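Side-chain contacts in P-granule scaffold (Caenorhabditis japonica, PDB 5W4A), which is a scaffold protein of germ-line P granules that is linked to RNA binding and probably to mRNA repression, with this N-terminal domain forming a two-subunit assembly: residues G13-F18 and L198-Q203; Y46-S51 and L168-Y173; E159-C164 and E191-N196. All blocks are in the same frame, centred on the assembly; numbering follows the deposited sequence. Where two conformers were deposited one is given.

Interaction 1 (G13-F18 and L198-Q203); sequences GIRTYF and LNRLDQ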
loop_
_atom_site.group_PDB
_atom_site.type_symbol
_atom_site.label_atom_id
_atom_site.label_comp_id
_atom_site.label_asym_id
_atom_site.label_seq_id
_atom_site.Cartn_x
_atom_site.Cartn_y
_atom_site.Cartn_z
ATOM N N GLY C 13 -17.900 10.527 10.382
ATOM C CA GLY C 13 -17.629 10.198 8.994
ATOM C C GLY C 13 -16.292 10.660 8.451
ATOM O O GLY C 13 -15.980 10.364 7.289
ATOM N N ILE C 14 -15.504 11.391 9.222
ATOM C CA ILE C 14 -14.225 11.909 8.755
ATOM C C ILE C 14 -13.144 11.157 9.539
ATOM O O ILE C 14 -12.913 11.424 10.716
ATOM C CB ILE C 14 -14.085 13.427 8.912
ATOM C CG1 ILE C 14 -15.267 14.180 8.251
ATOM C CG2 ILE C 14 -12.747 13.836 8.273
ATOM C CD1 ILE C 14 -15.128 15.720 8.258
ATOM N N ARG C 15 -12.477 10.216 8.868
ATOM C CA ARG C 15 -11.376 9.441 9.419
ATOM C C ARG C 15 -10.048 10.100 9.035
ATOM O O ARG C 15 -9.816 10.419 7.858
ATOM C CB ARG C 15 -11.467 8.022 8.861
ATOM C CG ARG C 15 -10.354 7.104 9.203
ATOM C CD ARG C 15 -10.742 5.680 8.659
ATOM N NE ARG C 15 -9.609 4.798 8.618
ATOM C CZ ARG C 15 -9.212 3.981 9.578
ATOM N NH1 ARG C 15 -9.861 3.899 10.743
ATOM N NH2 ARG C 15 -8.164 3.237 9.353
ATOM N N THR C 16 -9.200 10.353 10.036
ATOM C CA THR C 16 -8.010 11.180 9.837
ATOM C C THR C 16 -6.889 10.784 10.793
ATOM O O THR C 16 -7.122 10.391 11.928
ATOM C CB THR C 16 -8.369 12.675 9.986
ATOM O OG1 THR C 16 -7.203 13.477 9.728
ATOM C CG2 THR C 16 -8.896 13.023 11.341
ATOM N N TYR C 17 -5.644 10.846 10.292
ATOM C CA TYR C 17 -4.455 10.842 11.145
ATOM C C TYR C 17 -3.876 12.252 11.258
ATOM O O TYR C 17 -3.645 12.753 12.366
ATOM C CB TYR C 17 -3.367 9.865 10.622
ATOM C CG TYR C 17 -2.138 10.047 11.433
ATOM C CD1 TYR C 17 -2.094 9.635 12.765
ATOM C CD2 TYR C 17 -1.050 10.746 10.921
ATOM C CE1 TYR C 17 -1.021 9.916 13.573
ATOM C CE2 TYR C 17 0.038 11.018 11.709
ATOM C CZ TYR C 17 0.050 10.600 13.034
ATOM O OH TYR C 17 1.116 10.854 13.848
ATOM N N PHE C 18 -3.669 12.913 10.115
ATOM C CA PHE C 18 -2.867 14.140 10.066
ATOM C C PHE C 18 -3.656 15.398 10.427
ATOM O O PHE C 18 -3.047 16.416 10.761
ATOM C CB PHE C 18 -2.276 14.321 8.662
ATOM C CG PHE C 18 -1.170 13.353 8.323
ATOM C CD1 PHE C 18 -1.429 12.199 7.591
ATOM C CD2 PHE C 18 0.145 13.606 8.731
ATOM C CE1 PHE C 18 -0.410 11.316 7.285
ATOM C CE2 PHE C 18 1.164 12.726 8.414
ATOM C CZ PHE C 18 0.889 11.573 7.709
ATOM N N LEU C 198 -16.027 11.753 -0.330
ATOM C CA LEU C 198 -17.447 12.120 -0.447
ATOM C C LEU C 198 -18.367 10.936 -0.113
ATOM O O LEU C 198 -19.458 11.125 0.463
ATOM C CB LEU C 198 -17.739 12.668 -1.852
ATOM C CG LEU C 198 -17.159 14.033 -2.216
ATOM C CD1 LEU C 198 -17.209 14.368 -3.686
ATOM C CD2 LEU C 198 -17.938 15.130 -1.428
ATOM N N ASN C 199 -17.963 9.706 -0.438
ATOM C CA ASN C 199 -18.805 8.556 -0.132
ATOM C C ASN C 199 -19.034 8.421 1.369
ATOM O O ASN C 199 -20.117 8.012 1.802
ATOM C CB ASN C 199 -18.187 7.280 -0.718
ATOM C CG ASN C 199 -18.951 6.028 -0.329
ATOM O OD1 ASN C 199 -20.073 5.809 -0.782
ATOM N ND2 ASN C 199 -18.346 5.204 0.510
ATOM N N ARG C 200 -18.034 8.757 2.180
ATOM C CA ARG C 200 -18.235 8.761 3.612
ATOM C C ARG C 200 -19.043 9.984 4.028
ATOM O O ARG C 200 -19.947 9.875 4.861
ATOM C CB ARG C 200 -16.901 8.740 4.358
ATOM C CG ARG C 200 -16.056 7.481 4.167
ATOM C CD ARG C 200 -16.638 6.224 4.890
ATOM N NE ARG C 200 -17.066 6.443 6.279
ATOM C CZ ARG C 200 -16.291 6.327 7.365
ATOM N NH1 ARG C 200 -14.992 6.006 7.282
ATOM N NH2 ARG C 200 -16.822 6.533 8.563
ATOM N N LEU C 201 -18.741 11.148 3.459
ATOM C CA LEU C 201 -19.444 12.370 3.851
ATOM C C LEU C 201 -20.914 12.320 3.509
ATOM O O LEU C 201 -21.746 12.887 4.229
ATOM C CB LEU C 201 -18.857 13.579 3.143
ATOM C CG LEU C 201 -17.664 14.287 3.716
ATOM C CD1 LEU C 201 -17.516 15.574 2.905
ATOM C CD2 LEU C 201 -17.818 14.592 5.202
ATOM N N ASP C 202 -21.252 11.735 2.368
ATOM C CA ASP C 202 -22.653 11.709 1.986
ATOM C C ASP C 202 -23.525 11.097 3.083
ATOM O O ASP C 202 -24.719 11.403 3.142
ATOM C CB ASP C 202 -22.819 10.957 0.673
ATOM C CG ASP C 202 -22.394 11.779 -0.537
ATOM O OD1 ASP C 202 -22.446 13.036 -0.515
ATOM O OD2 ASP C 202 -22.031 11.142 -1.549
ATOM N N GLN C 203 -22.960 10.274 3.976
ATOM C CA GLN C 203 -23.739 9.627 5.038
ATOM C C GLN C 203 -23.787 10.393 6.356
ATOM O O GLN C 203 -24.611 10.053 7.217
ATOM C CB GLN C 203 -23.187 8.229 5.307
ATOM C CG GLN C 203 -23.261 7.336 4.102
ATOM C CD GLN C 203 -24.707 7.136 3.602
ATOM O OE1 GLN C 203 -25.657 7.094 4.397
ATOM N NE2 GLN C 203 -24.872 7.021 2.281
#

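Interaction 2 (Y46-S51 and L168-Y173); sequences YVFGAS and LDFDAY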
loop_
_atom_site.group_PDB
_atom_site.type_symbol
_atom_site.label_atom_id
_atom_site.label_comp_id
_atom_site.label_asym_id
_atom_site.label_seq_id
_atom_site.Cartn_x
_atom_site.Cartn_y
_atom_site.Cartn_z
ATOM N N TYR C 46 -11.207 26.646 2.609
ATOM C CA TYR C 46 -10.532 26.286 1.374
ATOM C C TYR C 46 -10.619 24.790 1.103
ATOM O O TYR C 46 -10.923 24.367 -0.016
ATOM C CB TYR C 46 -9.082 26.725 1.447
ATOM C CG TYR C 46 -8.306 26.489 0.190
ATOM C CD1 TYR C 46 -8.517 27.295 -0.909
ATOM C CD2 TYR C 46 -7.345 25.492 0.107
ATOM C CE1 TYR C 46 -7.801 27.123 -2.069
ATOM C CE2 TYR C 46 -6.624 25.296 -1.056
ATOM C CZ TYR C 46 -6.855 26.124 -2.146
ATOM O OH TYR C 46 -6.153 25.979 -3.330
ATOM N N VAL C 47 -10.318 23.965 2.111
ATOM C CA VAL C 47 -10.329 22.511 1.919
ATOM C C VAL C 47 -11.689 22.009 1.430
ATOM O O VAL C 47 -11.766 21.118 0.558
ATOM C CB VAL C 47 -9.927 21.815 3.230
ATOM C CG1 VAL C 47 -10.307 20.341 3.189
ATOM C CG2 VAL C 47 -8.432 21.976 3.461
ATOM N N PHE C 48 -12.773 22.534 2.000
ATOM C CA PHE C 48 -14.126 22.052 1.747
ATOM C C PHE C 48 -14.793 22.775 0.586
ATOM O O PHE C 48 -15.985 22.553 0.335
ATOM C CB PHE C 48 -14.958 22.144 3.038
ATOM C CG PHE C 48 -14.645 21.031 3.990
ATOM C CD1 PHE C 48 -13.623 21.142 4.926
ATOM C CD2 PHE C 48 -15.327 19.832 3.902
ATOM C CE1 PHE C 48 -13.306 20.063 5.750
ATOM C CE2 PHE C 48 -14.991 18.755 4.704
ATOM C CZ PHE C 48 -14.008 18.878 5.644
ATOM N N GLY C 49 -14.060 23.644 -0.104
ATOM C CA GLY C 49 -14.560 24.268 -1.315
ATOM C C GLY C 49 -15.487 25.431 -1.090
ATOM O O GLY C 49 -16.174 25.846 -2.035
ATOM N N ALA C 50 -15.532 25.974 0.132
ATOM C CA ALA C 50 -16.388 27.113 0.452
ATOM C C ALA C 50 -15.771 28.439 0.068
ATOM O O ALA C 50 -16.492 29.437 -0.031
ATOM C CB ALA C 50 -16.695 27.146 1.955
ATOM N N SER C 51 -14.457 28.462 -0.118
ATOM C CA SER C 51 -13.704 29.642 -0.493
ATOM C C SER C 51 -12.546 29.199 -1.374
ATOM O O SER C 51 -12.006 28.104 -1.206
ATOM C CB SER C 51 -13.170 30.387 0.728
ATOM O OG SER C 51 -12.387 31.502 0.313
ATOM N N LEU C 168 -7.626 6.659 4.751
ATOM C CA LEU C 168 -7.283 8.043 5.071
ATOM C C LEU C 168 -7.391 8.932 3.833
ATOM O O LEU C 168 -6.633 9.897 3.662
ATOM C CB LEU C 168 -5.887 8.101 5.706
ATOM C CG LEU C 168 -5.796 7.458 7.094
ATOM C CD1 LEU C 168 -4.366 7.418 7.570
ATOM C CD2 LEU C 168 -6.711 8.180 8.102
ATOM N N ASP C 169 -8.401 8.656 3.000
ATOM C CA ASP C 169 -8.698 9.489 1.838
ATOM C C ASP C 169 -8.847 10.964 2.190
ATOM O O ASP C 169 -8.420 11.821 1.409
ATOM C CB ASP C 169 -9.959 8.958 1.142
ATOM C CG ASP C 169 -9.877 7.466 0.902
ATOM O OD1 ASP C 169 -10.029 6.700 1.895
ATOM O OD2 ASP C 169 -9.602 7.087 -0.263
ATOM N N PHE C 170 -9.445 11.291 3.346
ATOM C CA PHE C 170 -9.536 12.688 3.746
ATOM C C PHE C 170 -8.159 13.345 3.803
ATOM O O PHE C 170 -7.970 14.467 3.320
ATOM C CB PHE C 170 -10.233 12.791 5.110
ATOM C CG PHE C 170 -10.251 14.163 5.693
ATOM C CD1 PHE C 170 -10.974 15.179 5.055
ATOM C CD2 PHE C 170 -9.568 14.465 6.864
ATOM C CE1 PHE C 170 -11.048 16.442 5.611
ATOM C CE2 PHE C 170 -9.652 15.748 7.425
ATOM C CZ PHE C 170 -10.379 16.722 6.780
ATOM N N ASP C 171 -7.193 12.677 4.416
ATOM C CA ASP C 171 -5.874 13.276 4.566
ATOM C C ASP C 171 -5.218 13.443 3.202
ATOM O O ASP C 171 -4.576 14.480 2.943
ATOM C CB ASP C 171 -4.998 12.417 5.473
ATOM C CG ASP C 171 -5.415 12.439 6.924
ATOM O OD1 ASP C 171 -6.324 13.236 7.270
ATOM O OD2 ASP C 171 -4.826 11.649 7.716
ATOM N N ALA C 172 -5.337 12.427 2.336
ATOM C CA ALA C 172 -4.771 12.542 0.996
ATOM C C ALA C 172 -5.386 13.712 0.257
ATOM O O ALA C 172 -4.677 14.470 -0.423
ATOM C CB ALA C 172 -4.967 11.236 0.219
ATOM N N TYR C 173 -6.697 13.906 0.422
ATOM C CA TYR C 173 -7.404 15.017 -0.220
ATOM C C TYR C 173 -6.932 16.363 0.313
ATOM O O TYR C 173 -6.683 17.292 -0.467
ATOM C CB TYR C 173 -8.915 14.855 -0.028
ATOM C CG TYR C 173 -9.700 15.879 -0.812
ATOM C CD1 TYR C 173 -9.750 15.796 -2.202
ATOM C CD2 TYR C 173 -10.321 16.935 -0.193
ATOM C CE1 TYR C 173 -10.419 16.721 -2.951
ATOM C CE2 TYR C 173 -11.052 17.885 -0.963
ATOM C CZ TYR C 173 -11.069 17.754 -2.330
ATOM O OH TYR C 173 -11.719 18.659 -3.159
HETATM O O HOH W 1 -12.531 20.995 -2.168
#

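Interaction 3 (E159-C164 and E191-N196); sequences ELSELC and EVIRDN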
loop_
_atom_site.group_PDB
_atom_site.type_symbol
_atom_site.label_atom_id
_atom_site.label_comp_id
_atom_site.label_asym_id
_atom_site.label_seq_id
_atom_site.Cartn_x
_atom_site.Cartn_y
_atom_site.Cartn_z
ATOM N N GLU C 159 3.023 8.845 -3.319
ATOM C CA GLU C 159 3.256 8.270 -1.992
ATOM C C GLU C 159 2.130 8.642 -1.015
ATOM O O GLU C 159 1.653 7.788 -0.259
ATOM C CB GLU C 159 4.621 8.698 -1.444
ATOM C CG GLU C 159 5.797 8.191 -2.292
ATOM C CD GLU C 159 5.921 6.655 -2.371
ATOM O OE1 GLU C 159 5.253 5.911 -1.635
ATOM O OE2 GLU C 159 6.744 6.191 -3.203
ATOM N N LEU C 160 1.668 9.892 -1.039
ATOM C CA LEU C 160 0.533 10.277 -0.191
ATOM C C LEU C 160 -0.731 9.495 -0.542
ATOM O O LEU C 160 -1.602 9.271 0.314
ATOM C CB LEU C 160 0.275 11.772 -0.333
ATOM C CG LEU C 160 1.256 12.688 0.370
ATOM C CD1 LEU C 160 1.150 14.122 -0.117
ATOM C CD2 LEU C 160 1.039 12.614 1.884
ATOM N N SER C 161 -0.886 9.110 -1.807
ATOM C CA SER C 161 -2.046 8.334 -2.221
ATOM C C SER C 161 -2.147 7.026 -1.445
ATOM O O SER C 161 -3.248 6.491 -1.294
ATOM C CB SER C 161 -1.984 8.032 -3.722
ATOM O OG SER C 161 -2.264 9.194 -4.516
ATOM N N GLU C 162 -1.019 6.521 -0.924
ATOM C CA GLU C 162 -1.057 5.291 -0.136
ATOM C C GLU C 162 -1.896 5.463 1.127
ATOM O O GLU C 162 -2.352 4.463 1.697
ATOM C CB GLU C 162 0.372 4.846 0.240
ATOM C CG GLU C 162 1.212 4.385 -0.950
ATOM C CD GLU C 162 0.694 3.115 -1.573
ATOM O OE1 GLU C 162 0.302 2.178 -0.825
ATOM O OE2 GLU C 162 0.600 3.092 -2.819
ATOM N N LEU C 163 -2.156 6.714 1.552
ATOM C CA LEU C 163 -3.060 6.926 2.693
ATOM C C LEU C 163 -4.440 6.331 2.438
ATOM O O LEU C 163 -5.121 5.914 3.380
ATOM C CB LEU C 163 -3.174 8.427 3.000
ATOM C CG LEU C 163 -1.905 9.015 3.568
ATOM C CD1 LEU C 163 -1.978 10.551 3.521
ATOM C CD2 LEU C 163 -1.629 8.531 5.017
ATOM N N CYS C 164 -4.881 6.290 1.171
ATOM C CA CYS C 164 -6.180 5.735 0.834
ATOM C C CYS C 164 -6.258 4.253 1.174
ATOM O O CYS C 164 -7.350 3.760 1.430
ATOM C CB CYS C 164 -6.486 5.964 -0.639
ATOM S SG CYS C 164 -6.510 7.737 -1.082
ATOM N N GLU C 191 -9.744 12.798 -8.482
ATOM C CA GLU C 191 -11.196 12.628 -8.488
ATOM C C GLU C 191 -11.631 11.361 -7.755
ATOM O O GLU C 191 -12.625 11.376 -7.027
ATOM C CB GLU C 191 -11.732 12.650 -9.924
ATOM C CG GLU C 191 -13.233 12.546 -9.954
ATOM C CD GLU C 191 -13.816 12.548 -11.355
ATOM O OE1 GLU C 191 -13.185 11.987 -12.281
ATOM O OE2 GLU C 191 -14.921 13.107 -11.513
ATOM N N VAL C 192 -10.897 10.249 -7.912
ATOM C CA VAL C 192 -11.221 9.036 -7.180
ATOM C C VAL C 192 -11.064 9.249 -5.662
ATOM O O VAL C 192 -11.910 8.817 -4.863
ATOM C CB VAL C 192 -10.360 7.854 -7.676
ATOM C CG1 VAL C 192 -10.623 6.623 -6.815
ATOM C CG2 VAL C 192 -10.621 7.585 -9.154
ATOM N N ILE C 193 -9.967 9.888 -5.239
ATOM C CA ILE C 193 -9.737 10.164 -3.825
ATOM C C ILE C 193 -10.861 11.029 -3.270
ATOM O O ILE C 193 -11.400 10.750 -2.194
ATOM C CB ILE C 193 -8.372 10.839 -3.613
ATOM C CG1 ILE C 193 -7.253 9.884 -4.018
ATOM C CG2 ILE C 193 -8.183 11.262 -2.147
ATOM C CD1 ILE C 193 -5.860 10.479 -3.965
ATOM N N ARG C 194 -11.187 12.094 -3.989
ATOM C CA ARG C 194 -12.296 12.967 -3.594
ATOM C C ARG C 194 -13.584 12.173 -3.455
ATOM O O ARG C 194 -14.312 12.307 -2.462
ATOM C CB ARG C 194 -12.462 14.077 -4.608
ATOM C CG ARG C 194 -13.563 15.100 -4.266
ATOM C CD ARG C 194 -13.718 16.125 -5.388
ATOM N NE ARG C 194 -12.561 17.016 -5.544
ATOM C CZ ARG C 194 -11.713 17.038 -6.586
ATOM N NH1 ARG C 194 -11.851 16.218 -7.629
ATOM N NH2 ARG C 194 -10.702 17.906 -6.588
ATOM N N ASP C 195 -13.885 11.334 -4.444
ATOM C CA ASP C 195 -15.119 10.559 -4.398
ATOM C C ASP C 195 -15.131 9.553 -3.255
ATOM O O ASP C 195 -16.182 9.340 -2.645
ATOM C CB ASP C 195 -15.361 9.875 -5.741
ATOM C CG ASP C 195 -15.851 10.847 -6.808
ATOM O OD1 ASP C 195 -16.262 11.981 -6.459
ATOM O OD2 ASP C 195 -15.811 10.496 -8.012
ATOM N N ASN C 196 -13.979 8.936 -2.923
ATOM C CA ASN C 196 -13.896 8.071 -1.745
ATOM C C ASN C 196 -14.262 8.833 -0.470
ATOM O O ASN C 196 -15.010 8.336 0.375
ATOM C CB ASN C 196 -12.493 7.490 -1.585
ATOM C CG ASN C 196 -12.171 6.444 -2.627
ATOM O OD1 ASN C 196 -13.034 5.985 -3.408
ATOM N ND2 ASN C 196 -10.894 6.054 -2.649
#

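Interaction 1 (G13-F18 and L198-Q203)
Gly-13 and Arg-200 come together where the turn just before strand 14-16 meets the last part of helix 187-201, their CA atoms 5.6 Å apart. The arginine starts toward the strand segment: its CB rests 3.5 Å from Gly-13 O, a plain van der Waals touch. From CB the chain sets CG beside the backbone N (chi1 -65°); bends at chi2 and chi3 then fold it back, CG and CD making no close contact with that oxygen. NE returns nearer to it, and CZ brings the flat guanidinium over it, with Gly-13 O lying 4.0 Å from the plane, over its centre. The oxygen therefore faces the cationic plane and takes no hydrogen bond from it. At the tip, NH2 passes 3.8 Å from Gly-13 CA and forms a salt bridge with Glu-10, while NH1 reaches only loosely, 4.4 Å, to CB of Arg-15. Gly-13 belongs to the turn of a two-stranded antiparallel beta hairpin, strands 9-11 and 14-16, so Arg-200 joins this hairpin to the helix through both the turn and Glu-10 on the partner strand. At phi 88° a CB on Gly-13 would probably be jammed against the preceding carbonyl O, reason enough for a glycine. Arg-15 sends its own guanidinium away to Glu-136 and Leu-166 O; the two like charges lie apart, NE of Arg-15 5.7 Å from NH1 of Arg-200. Next along the strand, Ile-14 CG1 packs against Leu-201 CD2 at 4.0 Å, and both side chains continue into apolar surroundings, Ile-14 against Val-27 and Leu-201 against Leu-208.

Interaction 2 (Y46-S51 and L168-Y173)
Val-47 and Tyr-173 make the closest backbone approach here, with CA atoms 8.3 Å apart, where the end of helix 42-47 faces the first turns of helix 169-179. The first helix stops in a Schellman motif, with Gly-49 at positive phi (80°). The carbonyl of Val-47, at this helix end, looks out at Tyr-173, whose CE2 meets Val-47 O at 3.6 Å, edge-on and near the ring plane. Tyrosine CG lies anti to the backbone N (chi1 -173°), which directs the ring toward segment 46-51. One water bridges the two: it donates to Val-47 O at 2.8 Å and sits 2.7 Å from Tyr-173 OH, in the plane of the phenol ring. That hydroxyl is also hydrogen-bonded to Arg-194 NE. Alongside, the two phenylalanines touch at one ring carbon each, Phe-48 CZ against Phe-170 CE1 at 3.8 Å. Their side chains cross at about a right angle without forming a stack. Phe-48 runs on into Leu-208 and Ile-212, and Phe-170 meets Phe-197, so helices 42-47 and 169-179 meet here with helices 187-201 and 206-213 packed round them, in a mainly helical domain. No direct hydrogen bond spans the two segments; a helix-end carbonyl, whose negative character the helix dipole would probably heighten, is instead satisfied by a water bridging to Tyr-173 OH, a hydroxyl that Arg-194 in turn holds.

Interaction 3 (E159-C164 and E191-N196)
Ser-161 and Cys-164 both touch Ile-193, and through it the end of helix 153-160 packs on helix 187-201 within a predominantly helical domain. Residues 162-164 are in 3-10 form, which runs on past the segment, with Cys-164 N bonded to Ser-161 O at 3.0 Å. Ahead of them, Leu-160 packs on Phe-175 of helix 169-179. Ser-161 follows, with its hydroxyl bonded back to Phe-157 O of helix 153-160; this satisfies the polar atom, and what OG offers to the second segment is a simple touch, 3.9 Å from Ile-193 CD1. Glu-162 is engaged instead by the second subunit, where it forms a salt bridge with Lys-131 of that chain and packs against the Glu-162 of that chain. Leu-163 goes to Phe-18 and Ile-143. Cys-164 brings the main contact: its side chain starts toward the helix, and SG sits against the branched face of Ile-193, 3.7 Å from CG1 and 4.0 Å from CG2. The isoleucine is placed for this by its torsions: CG1 stands beside the backbone N (chi1 -64°), and an extended chi2 (175°) carries CD1 on past the sulfur to the serine. Cys-164 and Ile-193 both rest on Ala-172 of helix 169-179 as well, while Cys-164 also packs on Leu-132 of the second subunit. With only a methyl at Ile-193, as in an alanine, the sulfur of Cys-164 would probably lose its CG1, CG2 and CD1 contacts and a gap would open between the two segments. Near the far end of the second segment, Asn-196 uses ND2 twice, toward Asp-169 OD2 and toward Leu-132 O of the second subunit. At its outer end, Ile-193 CD1 lies 4.0 Å from Cys-164 SG.

In the fold
All three contacts are largely buried, but their chemistry follows their place. Interaction 1, at the hairpin turn, has a partly exposed arginine and a glycine carbonyl beside a small apolar patch; interaction 2, nearest the chain's centre, combines a phenylalanine contact with a water-bridged carbonyl; interaction 3 is sulfur and aliphatic carbon beside the second subunit. Interactions 1 and 3 use successive parts of helix 187-201, and segment 168-173 of interaction 2 touches both: Asp-171 OD1 reaches Thr-16 OG1 at 2.6 Å, and Leu-168 N lies 3.0 Å from Leu-163 O, each a probable hydrogen bond. Along the chain, interactions 2 and 3 interleave, and both lie within the loop that interaction 1 closes.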